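Local structure of NegoA.19184.a (Neisseria gonorrhoeae, 5UEB) at residues 25-30 against 46-51; 32-37 against 54-59; 78-83 against 118-123; 123-128 against 139-144. The protein is of unknown function, belongs to the DUF4265 family, and joins a five-stranded antiparallel meander to a four-stranded alpha/beta half with ferredoxin-like topology. All coordinates share one frame; numbering follows the deposited sequence.

Contact 1: 25-30 against 46-51; sequences AEEILS and LFAPNL. With EDO (1,2-ethanediol), chain N.
E27 reaches from the middle of strand 24-33, part of a five-stranded antiparallel meander, and its carboxylate collects the backbone N-H groups of three consecutive loop residues, L46, F47 and A48. The side chain runs straight to the loop because CG stands anti to the backbone N (chi1 176°) and the chain stays extended beyond it. At L46 the backbone N donates to E27 OE1 over 2.8 Å, meeting the lone pair on the side of the other oxygen, and the N-H...O angle of 166° makes this bond nearly straight. L46 CB also lies 3.6 Å from the same OE1 of E27. The backbone N of F47 donates to the other oxygen, E27 OE2, over 2.9 Å; it arrives on the syn side but 27° out of the carboxylate plane. A48 completes the set: its N is also 2.9 Å from E27 OE2, but approaches almost head-on, in line with the C-O bond. OE2 is therefore gripped by two N-H groups and OE1 by one, which fixes the rotation of the buried carboxylate and probably helps to stabilise its negative charge; R104 adds a long, weak ion pair at OE1. Beyond A48 the loop turns toward the other half of the protein, where the backbone of N50 bonds to A142 and L51 O accepts from T79 OG1. On the same bend sits an ethanediol, probably from the crystallisation liquor, whose O2 donates to P49 O at 3.1 Å.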
# COMPACT_ATOMS: atom_id res chain seq x y z
N ALA B 25 5.09 -13.87 -5.20
CA ALA B 25 4.00 -14.70 -5.67
C ALA B 25 3.11 -13.86 -6.58
O ALA B 25 3.21 -12.63 -6.61
CB ALA B 25 3.18 -15.27 -4.51
N GLU B 26 2.25 -14.54 -7.34
CA GLU B 26 1.34 -13.86 -8.26
C GLU B 26 -0.04 -14.48 -8.13
O GLU B 26 -0.17 -15.70 -8.02
CB GLU B 26 1.83 -14.02 -9.71
CG GLU B 26 3.15 -13.33 -9.97
CD GLU B 26 3.62 -13.46 -11.40
OE1 GLU B 26 2.81 -13.88 -12.26
OE2 GLU B 26 4.80 -13.14 -11.67
N GLU B 27 -1.08 -13.63 -8.14
CA GLU B 27 -2.46 -14.09 -8.20
C GLU B 27 -3.17 -13.36 -9.33
O GLU B 27 -3.10 -12.13 -9.41
CB GLU B 27 -3.21 -13.84 -6.88
CG GLU B 27 -4.68 -14.23 -6.98
CD GLU B 27 -5.42 -14.22 -5.66
OE1 GLU B 27 -6.61 -14.56 -5.69
OE2 GLU B 27 -4.83 -13.87 -4.61
N ILE B 28 -3.88 -14.10 -10.19
CA ILE B 28 -4.65 -13.51 -11.28
C ILE B 28 -6.09 -13.35 -10.83
O ILE B 28 -6.69 -14.28 -10.29
CB ILE B 28 -4.58 -14.37 -12.55
CG1 ILE B 28 -3.13 -14.48 -13.01
CG2 ILE B 28 -5.45 -13.75 -13.66
CD1 ILE B 28 -2.93 -15.40 -14.21
N LEU B 29 -6.66 -12.15 -11.04
CA LEU B 29 -8.04 -11.85 -10.68
C LEU B 29 -8.83 -11.45 -11.92
O LEU B 29 -8.38 -10.64 -12.73
CB LEU B 29 -8.09 -10.70 -9.67
CG LEU B 29 -7.47 -10.98 -8.30
CD1 LEU B 29 -7.38 -9.69 -7.51
CD2 LEU B 29 -8.28 -12.01 -7.55
N SER B 30 -10.03 -12.00 -12.04
CA SER B 30 -10.94 -11.63 -13.11
C SER B 30 -11.70 -10.36 -12.75
O SER B 30 -11.99 -10.10 -11.58
CB SER B 30 -11.94 -12.75 -13.38
OG SER B 30 -11.28 -13.93 -13.79
N LEU B 46 -7.85 -14.68 -3.22
CA LEU B 46 -7.56 -15.83 -2.38
C LEU B 46 -6.37 -15.57 -1.46
O LEU B 46 -6.39 -15.99 -0.29
CB LEU B 46 -7.28 -17.07 -3.24
CG LEU B 46 -8.49 -17.70 -3.93
CD1 LEU B 46 -8.02 -18.79 -4.89
CD2 LEU B 46 -9.44 -18.26 -2.88
N PHE B 47 -5.33 -14.91 -1.96
CA PHE B 47 -4.07 -14.81 -1.23
C PHE B 47 -3.49 -13.40 -1.19
O PHE B 47 -2.85 -13.02 -0.19
CB PHE B 47 -3.02 -15.74 -1.85
CG PHE B 47 -3.44 -17.17 -1.88
CD1 PHE B 47 -3.48 -17.92 -0.72
CD2 PHE B 47 -3.79 -17.77 -3.08
CE1 PHE B 47 -3.88 -19.24 -0.75
CE2 PHE B 47 -4.18 -19.09 -3.12
CZ PHE B 47 -4.23 -19.82 -1.95
N ALA B 48 -3.66 -12.63 -2.25
CA ALA B 48 -3.06 -11.31 -2.30
C ALA B 48 -3.68 -10.44 -1.21
O ALA B 48 -4.91 -10.41 -1.07
CB ALA B 48 -3.27 -10.67 -3.67
N PRO B 49 -2.88 -9.73 -0.42
CA PRO B 49 -3.42 -8.93 0.67
C PRO B 49 -3.90 -7.56 0.22
O PRO B 49 -3.56 -7.07 -0.86
CB PRO B 49 -2.22 -8.80 1.62
CG PRO B 49 -1.03 -8.85 0.72
CD PRO B 49 -1.40 -9.82 -0.38
N ASN B 50 -4.70 -6.94 1.09
CA ASN B 50 -5.13 -5.55 0.97
C ASN B 50 -6.06 -5.29 -0.21
O ASN B 50 -6.15 -4.16 -0.69
CB ASN B 50 -3.95 -4.57 0.97
CG ASN B 50 -3.01 -4.80 2.14
OD1 ASN B 50 -1.81 -5.01 1.97
ND2 ASN B 50 -3.57 -4.78 3.34
N LEU B 51 -6.76 -6.33 -0.69
CA LEU B 51 -7.68 -6.22 -1.81
C LEU B 51 -8.99 -6.95 -1.51
O LEU B 51 -9.01 -7.95 -0.79
CB LEU B 51 -7.05 -6.79 -3.09
CG LEU B 51 -5.91 -5.96 -3.67
CD1 LEU B 51 -5.23 -6.74 -4.80
CD2 LEU B 51 -6.45 -4.64 -4.18
C1 EDO N . -1.59 -4.39 -2.17
O1 EDO N . -2.23 -3.12 -2.39
C2 EDO N . -2.00 -5.40 -3.24
O2 EDO N . -1.38 -6.66 -2.97

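Contact 2: 32-37 against 54-59; sequences NIMPDG and NDIVAI
M34 lays its thioether across I56 at about a right angle, joining the start of the type I turn M34-G37, which links strands 24-33 and 39-41 as a hairpin, to strand 56-62 beyond. The sulfur does most of the touching: M34 SD lies 3.7 Å from I56 CD1 and 3.8 Å from I56 CG2, so it rests against both branches of the isoleucine. A bend at chi3 (78°) brings M34 CE to 3.9 Å from I56 CD1. M34 was modelled in two conformers, and this account holds for one of them. I33 and I59 meet more loosely, by their ends alone, with I33 CD1 4.3 Å from I59 CD1. Because I59 CG1 stands between its own backbone N and carbonyl carbon (chi1 61°), CD1 can also reach the turn, 3.8 Å from G37 O. The turn is closed by the bond from G37 N to M34 O. Across this surface contact the direct touches are van der Waals in character, and the polar link is indirect: a single water donates to G37 O at 3.2 Å and accepts from I59 N at 2.9 Å.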
# COMPACT_ATOMS: atom_id res chain seq x y z
N ASN B 32 -13.48 -6.40 -14.76
CA ASN B 32 -14.04 -5.65 -15.89
C ASN B 32 -13.27 -4.35 -16.02
O ASN B 32 -13.07 -3.64 -15.03
CB ASN B 32 -15.53 -5.36 -15.64
CG ASN B 32 -16.36 -5.32 -16.92
OD1 ASN B 32 -17.14 -6.23 -17.18
ND2 ASN B 32 -16.23 -4.25 -17.70
N ILE B 33 -12.83 -4.02 -17.24
CA ILE B 33 -12.26 -2.71 -17.49
C ILE B 33 -13.37 -1.67 -17.36
O ILE B 33 -14.51 -1.89 -17.80
CB ILE B 33 -11.64 -2.65 -18.90
CG1 ILE B 33 -10.58 -3.74 -19.08
CG2 ILE B 33 -11.04 -1.26 -19.17
CD1 ILE B 33 -9.44 -3.63 -18.12
N MET B 34 -13.05 -0.55 -16.74
CA MET B 34 -14.00 0.53 -16.58
C MET B 34 -13.73 1.64 -17.59
O MET B 34 -12.64 1.72 -18.16
CB MET B 34 -13.92 1.08 -15.16
CG MET B 34 -14.02 -0.03 -14.15
SD MET B 34 -14.30 0.58 -12.50
CE MET B 34 -16.05 0.98 -12.54
N PRO B 35 -14.71 2.50 -17.85
CA PRO B 35 -14.52 3.53 -18.89
C PRO B 35 -13.33 4.45 -18.66
O PRO B 35 -12.80 4.99 -19.64
CB PRO B 35 -15.85 4.30 -18.88
CG PRO B 35 -16.84 3.30 -18.40
CD PRO B 35 -16.11 2.47 -17.37
N ASP B 36 -12.88 4.63 -17.41
CA ASP B 36 -11.72 5.46 -17.11
C ASP B 36 -10.39 4.73 -17.25
O ASP B 36 -9.34 5.31 -16.94
CB ASP B 36 -11.85 6.09 -15.72
CG ASP B 36 -11.89 5.05 -14.60
OD1 ASP B 36 -11.76 3.84 -14.86
OD2 ASP B 36 -12.06 5.45 -13.42
N GLY B 37 -10.41 3.47 -17.68
CA GLY B 37 -9.19 2.71 -17.82
C GLY B 37 -8.77 1.95 -16.59
O GLY B 37 -7.76 1.23 -16.63
N ASN B 54 -14.84 -6.12 -5.73
CA ASN B 54 -15.41 -4.86 -6.17
C ASN B 54 -14.55 -3.64 -5.84
O ASN B 54 -14.99 -2.51 -6.08
CB ASN B 54 -16.89 -4.70 -5.77
CG ASN B 54 -17.78 -5.69 -6.49
OD1 ASN B 54 -17.52 -6.03 -7.65
ND2 ASN B 54 -18.81 -6.17 -5.83
N ASP B 55 -13.32 -3.84 -5.38
CA ASP B 55 -12.35 -2.75 -5.38
C ASP B 55 -12.06 -2.31 -6.81
O ASP B 55 -12.10 -3.12 -7.75
CB ASP B 55 -11.02 -3.21 -4.76
CG ASP B 55 -11.05 -3.27 -3.23
OD1 ASP B 55 -12.08 -2.91 -2.59
OD2 ASP B 55 -10.02 -3.68 -2.66
N ILE B 56 -11.76 -1.02 -6.99
CA ILE B 56 -11.34 -0.47 -8.27
C ILE B 56 -9.85 -0.15 -8.17
O ILE B 56 -9.42 0.53 -7.24
CB ILE B 56 -12.15 0.77 -8.66
CG1 ILE B 56 -13.63 0.42 -8.83
CG2 ILE B 56 -11.62 1.39 -9.96
CD1 ILE B 56 -14.55 1.64 -8.96
N VAL B 57 -9.07 -0.65 -9.12
CA VAL B 57 -7.62 -0.54 -9.06
C VAL B 57 -7.09 0.00 -10.38
O VAL B 57 -7.71 -0.16 -11.44
CB VAL B 57 -6.93 -1.88 -8.71
CG1 VAL B 57 -7.42 -2.40 -7.35
CG2 VAL B 57 -7.16 -2.91 -9.82
N ALA B 58 -5.95 0.67 -10.30
CA ALA B 58 -5.20 1.11 -11.47
C ALA B 58 -4.25 0.00 -11.91
O ALA B 58 -3.77 -0.79 -11.09
CB ALA B 58 -4.39 2.36 -11.14
N ILE B 59 -3.97 -0.03 -13.21
CA ILE B 59 -3.24 -1.14 -13.81
C ILE B 59 -2.10 -0.60 -14.66
O ILE B 59 -2.08 0.57 -15.05
CB ILE B 59 -4.17 -2.03 -14.65
CG1 ILE B 59 -4.78 -1.21 -15.79
CG2 ILE B 59 -5.30 -2.59 -13.78
CD1 ILE B 59 -5.77 -2.00 -16.68
O HOH W 1 -5.37 2.06 -14.74

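Contact 3: 78-83 against 118-123; sequences TTINIV and KKYNSD
I80 presses the end of its side chain onto a face of the Y120 ring, and this is the tight part of the contact. I80 CD1 lies 3.6 Å from the ring centroid, only 18° off the normal, which defines a CH-pi interaction; it is displaced toward the hydroxyl-bearing rim, where I80 CD1 and Y120 CZ are 3.5 Å apart. I80 CG1 adds a second touch, 3.8 Å from Y120 CE1, so the CG1-CD1 branch lies against the CD1-CE1-CZ part of the ring. The tyrosine extends over the strand with CG anti to the backbone N (chi1 180°), and the two side chains meet at about a right angle. Nearer the backbone of Y120 the fit is looser: T78 CG2 approaches obliquely, 4.0 Å from Y120 CG. T78 turns its methyl to the ring, while its OG1 bonds to G145 N. At the margin, K118 and K119 are exposed and their side chains lead away from the strand. The polar end of the ring has its partner elsewhere, since Y120 OH bonds to E141 OE1 on strand 137-143. N121 then serves as N-cap of helix 122-133, its OD1 receiving L124 N. Y120 thus sits at the entry to that helix, above strand 78-84, which runs between strands 110-115 and 137-143 in the four-stranded sheet.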
# COMPACT_ATOMS: atom_id res chain seq x y z
N THR B 78 -14.61 -6.48 3.22
CA THR B 78 -13.53 -7.11 3.98
C THR B 78 -13.25 -8.48 3.39
O THR B 78 -14.17 -9.19 2.99
CB THR B 78 -14.00 -7.26 5.43
OG1 THR B 78 -14.08 -5.97 6.05
CG2 THR B 78 -13.06 -8.15 6.25
N THR B 79 -11.96 -8.86 3.32
CA THR B 79 -11.53 -10.18 2.86
C THR B 79 -10.86 -10.91 4.01
O THR B 79 -9.89 -10.41 4.58
CB THR B 79 -10.54 -10.05 1.70
OG1 THR B 79 -11.08 -9.21 0.68
CG2 THR B 79 -10.21 -11.44 1.10
N ILE B 80 -11.37 -12.10 4.35
CA ILE B 80 -10.85 -12.94 5.43
C ILE B 80 -10.43 -14.26 4.82
O ILE B 80 -11.21 -14.90 4.11
CB ILE B 80 -11.93 -13.18 6.52
CG1 ILE B 80 -12.48 -11.85 7.06
CG2 ILE B 80 -11.36 -14.07 7.63
CD1 ILE B 80 -11.45 -10.97 7.74
N ASN B 81 -9.18 -14.68 5.09
CA ASN B 81 -8.68 -15.98 4.66
C ASN B 81 -8.86 -16.96 5.82
O ASN B 81 -8.54 -16.62 6.96
CB ASN B 81 -7.18 -15.95 4.34
CG ASN B 81 -6.78 -14.86 3.35
OD1 ASN B 81 -5.69 -14.30 3.47
ND2 ASN B 81 -7.61 -14.58 2.34
N ILE B 82 -9.36 -18.16 5.53
CA ILE B 82 -9.61 -19.16 6.57
C ILE B 82 -9.07 -20.50 6.08
O ILE B 82 -9.40 -20.93 4.97
CB ILE B 82 -11.11 -19.32 6.89
CG1 ILE B 82 -11.76 -17.97 7.18
CG2 ILE B 82 -11.30 -20.33 8.05
CD1 ILE B 82 -13.27 -18.05 7.40
N VAL B 83 -8.28 -21.16 6.91
CA VAL B 83 -7.79 -22.50 6.59
C VAL B 83 -8.16 -23.43 7.74
O VAL B 83 -8.12 -23.03 8.91
CB VAL B 83 -6.27 -22.50 6.31
CG1 VAL B 83 -5.50 -22.09 7.52
CG2 VAL B 83 -5.82 -23.87 5.84
N LYS B 118 -19.48 -3.51 7.66
CA LYS B 118 -20.03 -3.69 9.01
C LYS B 118 -20.37 -5.15 9.33
O LYS B 118 -20.76 -5.42 10.47
CB LYS B 118 -21.23 -2.78 9.33
CG LYS B 118 -21.02 -1.33 8.95
CD LYS B 118 -22.20 -0.46 9.36
CE LYS B 118 -21.96 0.99 8.98
NZ LYS B 118 -22.95 1.91 9.59
N LYS B 119 -20.25 -6.08 8.39
CA LYS B 119 -20.67 -7.45 8.65
C LYS B 119 -19.59 -8.29 9.32
O LYS B 119 -19.90 -9.27 10.01
CB LYS B 119 -21.13 -8.13 7.37
CG LYS B 119 -22.38 -7.51 6.77
CD LYS B 119 -23.56 -7.66 7.70
CE LYS B 119 -24.79 -7.01 7.10
NZ LYS B 119 -26.00 -7.35 7.88
N TYR B 120 -18.31 -7.95 9.12
CA TYR B 120 -17.23 -8.61 9.84
C TYR B 120 -17.10 -7.90 11.18
O TYR B 120 -16.56 -6.80 11.27
CB TYR B 120 -15.93 -8.52 9.04
CG TYR B 120 -14.75 -9.17 9.73
CD1 TYR B 120 -14.70 -10.55 9.91
CD2 TYR B 120 -13.69 -8.40 10.20
CE1 TYR B 120 -13.63 -11.15 10.56
CE2 TYR B 120 -12.61 -9.00 10.84
CZ TYR B 120 -12.59 -10.37 11.00
OH TYR B 120 -11.51 -10.96 11.63
N ASN B 121 -17.62 -8.53 12.24
CA ASN B 121 -17.72 -7.87 13.54
C ASN B 121 -17.24 -8.78 14.66
O ASN B 121 -16.75 -9.89 14.40
CB ASN B 121 -19.15 -7.35 13.78
CG ASN B 121 -20.19 -8.46 13.77
OD1 ASN B 121 -19.87 -9.64 13.89
ND2 ASN B 121 -21.46 -8.08 13.63
N SER B 122 -17.38 -8.34 15.91
CA SER B 122 -16.87 -9.11 17.03
C SER B 122 -17.58 -10.44 17.17
O SER B 122 -16.97 -11.42 17.62
CB SER B 122 -16.95 -8.28 18.32
OG SER B 122 -18.29 -7.95 18.65
N ASP B 123 -18.87 -10.51 16.81
CA ASP B 123 -19.58 -11.78 16.89
C ASP B 123 -18.98 -12.81 15.94
O ASP B 123 -18.78 -13.97 16.31
CB ASP B 123 -21.07 -11.57 16.57
CG ASP B 123 -21.83 -10.91 17.71
OD1 ASP B 123 -21.36 -10.96 18.87
OD2 ASP B 123 -22.91 -10.34 17.45

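Contact 4: 123-128 against 139-144; sequences DLKGIL and YREACL
The last helix-strand unit of the alpha/beta half, helix 122-133 followed by strand 137-143, is held together here by an aromatic contact and a salt bridge. The short segments of the two elements run roughly antiparallel, at 148°, with axes 10.9 Å apart, and side chains from both, K125 and L128 from the helix and Y139 and E141 from the strand, fill the gap. L128 covers one face of the Y139 ring: its CB stands 3.9 Å from the ring centroid, 23° off the normal, in a CH-pi contact that leans toward the rim, with L128 CB 3.7 Å from Y139 CE1. The other end of the leucine also comes in, L128 CD1 lying 3.9 Å from Y139 CD2, so the leucine spans the ring from its CD1/CE1 side to its CD2 side. At the ring's edge, K125 CE passes 3.5 Å from Y139 OH, a hydroxyl whose hydrogen-bond partner is N129 OD1. The lysine continues past the tyrosine with a bend at chi3, and K125 NZ forms a salt bridge of 2.8 Å to E141 OE1. The ammonium approaches on the syn side, 25° out of the carboxylate plane. That oxygen is also bonded to Y120 OH, so a hydroxyl and an ammonium both hold it, which probably stabilises the negative charge of the carboxylate. E141 is the centre of an inverse gamma turn, and after it A142 and C143 both face T79 as a classic beta bulge. A helix lying on the sheet and leading back into an edge strand beside strand 78-84, the first strand of this half, is the closing step of the beta-alpha-beta-beta-alpha-beta, ferredoxin-like topology.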
# COMPACT_ATOMS: atom_id res chain seq x y z
N ASP B 123 -18.87 -10.51 16.81
CA ASP B 123 -19.58 -11.78 16.89
C ASP B 123 -18.98 -12.81 15.94
O ASP B 123 -18.78 -13.97 16.31
CB ASP B 123 -21.07 -11.57 16.57
CG ASP B 123 -21.83 -10.91 17.71
OD1 ASP B 123 -21.36 -10.96 18.87
OD2 ASP B 123 -22.91 -10.34 17.45
N LEU B 124 -18.70 -12.40 14.70
CA LEU B 124 -18.07 -13.31 13.76
C LEU B 124 -16.66 -13.67 14.22
O LEU B 124 -16.27 -14.85 14.19
CB LEU B 124 -18.06 -12.67 12.36
CG LEU B 124 -17.94 -13.54 11.09
CD1 LEU B 124 -16.53 -14.10 10.93
CD2 LEU B 124 -18.98 -14.65 11.07
N LYS B 125 -15.88 -12.68 14.66
CA LYS B 125 -14.52 -12.97 15.11
C LYS B 125 -14.51 -13.91 16.31
O LYS B 125 -13.57 -14.70 16.46
CB LYS B 125 -13.77 -11.69 15.47
CG LYS B 125 -13.28 -10.92 14.28
CD LYS B 125 -12.34 -9.78 14.68
CE LYS B 125 -10.96 -10.26 15.10
NZ LYS B 125 -9.96 -9.15 15.00
N GLY B 126 -15.53 -13.84 17.17
CA GLY B 126 -15.59 -14.72 18.32
C GLY B 126 -15.64 -16.18 17.92
O GLY B 126 -14.98 -17.03 18.54
N ILE B 127 -16.42 -16.50 16.89
CA ILE B 127 -16.51 -17.89 16.43
C ILE B 127 -15.18 -18.34 15.85
O ILE B 127 -14.69 -19.43 16.15
CB ILE B 127 -17.65 -18.06 15.41
CG1 ILE B 127 -18.98 -17.62 16.01
CG2 ILE B 127 -17.69 -19.51 14.95
CD1 ILE B 127 -20.13 -17.71 15.03
N LEU B 128 -14.58 -17.49 15.00
CA LEU B 128 -13.27 -17.81 14.45
C LEU B 128 -12.25 -18.02 15.57
O LEU B 128 -11.45 -18.97 15.52
CB LEU B 128 -12.79 -16.68 13.54
CG LEU B 128 -13.58 -16.49 12.25
CD1 LEU B 128 -13.18 -15.18 11.57
CD2 LEU B 128 -13.35 -17.67 11.32
N TYR B 139 -7.00 -18.06 10.74
CA TYR B 139 -7.59 -17.07 9.86
C TYR B 139 -6.70 -15.83 9.81
O TYR B 139 -5.89 -15.58 10.70
CB TYR B 139 -9.04 -16.72 10.25
CG TYR B 139 -9.20 -15.86 11.49
CD1 TYR B 139 -9.16 -16.41 12.76
CD2 TYR B 139 -9.39 -14.48 11.38
CE1 TYR B 139 -9.31 -15.62 13.90
CE2 TYR B 139 -9.54 -13.68 12.51
CZ TYR B 139 -9.51 -14.25 13.75
OH TYR B 139 -9.66 -13.45 14.87
N ARG B 140 -6.88 -15.07 8.73
CA ARG B 140 -6.12 -13.86 8.50
C ARG B 140 -7.06 -12.77 7.98
O ARG B 140 -7.92 -13.02 7.13
CB ARG B 140 -5.02 -14.14 7.46
CG ARG B 140 -4.25 -12.93 7.02
CD ARG B 140 -2.96 -13.37 6.36
NE ARG B 140 -2.08 -14.06 7.29
CZ ARG B 140 -1.14 -13.46 8.01
NH1 ARG B 140 -0.95 -12.15 7.90
NH2 ARG B 140 -0.38 -14.16 8.84
N GLU B 141 -6.88 -11.56 8.51
CA GLU B 141 -7.57 -10.37 8.00
C GLU B 141 -6.79 -9.84 6.81
O GLU B 141 -5.92 -8.98 6.93
CB GLU B 141 -7.72 -9.34 9.11
CG GLU B 141 -8.61 -9.88 10.21
CD GLU B 141 -8.69 -8.99 11.44
OE1 GLU B 141 -9.64 -9.20 12.22
OE2 GLU B 141 -7.83 -8.10 11.63
N ALA B 142 -7.10 -10.39 5.62
CA ALA B 142 -6.35 -10.03 4.43
C ALA B 142 -6.60 -8.59 4.03
O ALA B 142 -5.68 -7.88 3.61
CB ALA B 142 -6.72 -10.98 3.29
N CYS B 143 -7.85 -8.13 4.17
CA CYS B 143 -8.20 -6.75 3.82
C CYS B 143 -9.34 -6.34 4.74
O CYS B 143 -10.43 -6.92 4.66
CB CYS B 143 -8.65 -6.70 2.35
SG CYS B 143 -9.09 -5.06 1.75
N LEU B 144 -9.10 -5.36 5.61
CA LEU B 144 -10.14 -4.85 6.50
C LEU B 144 -10.89 -3.72 5.80
O LEU B 144 -10.30 -2.70 5.45
CB LEU B 144 -9.54 -4.34 7.81
CG LEU B 144 -9.05 -5.43 8.76
CD1 LEU B 144 -8.49 -4.81 10.02
CD2 LEU B 144 -10.19 -6.39 9.10

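In the fold
Contacts 1 and 3 are buried, contact 4 is partly buried and contact 2 lies at the surface. Contacts 1 and 2 share strand 24-33 of the meander, yet one is polar, a carboxylate receiving backbone N-H groups, and the other apolar with a bridging water. Contacts 3 and 4, with centres about 4 Å apart, both use helix 122-133 and adjacent strands of the second sheet; each sets an aliphatic side chain over a tyrosine face, and only contact 4 adds a salt bridge. Contact 1 touches both of them, whereas contact 2, whose centre is about 25 and 27 Å from theirs, touches neither. Loop 46-51 thus joins the two halves.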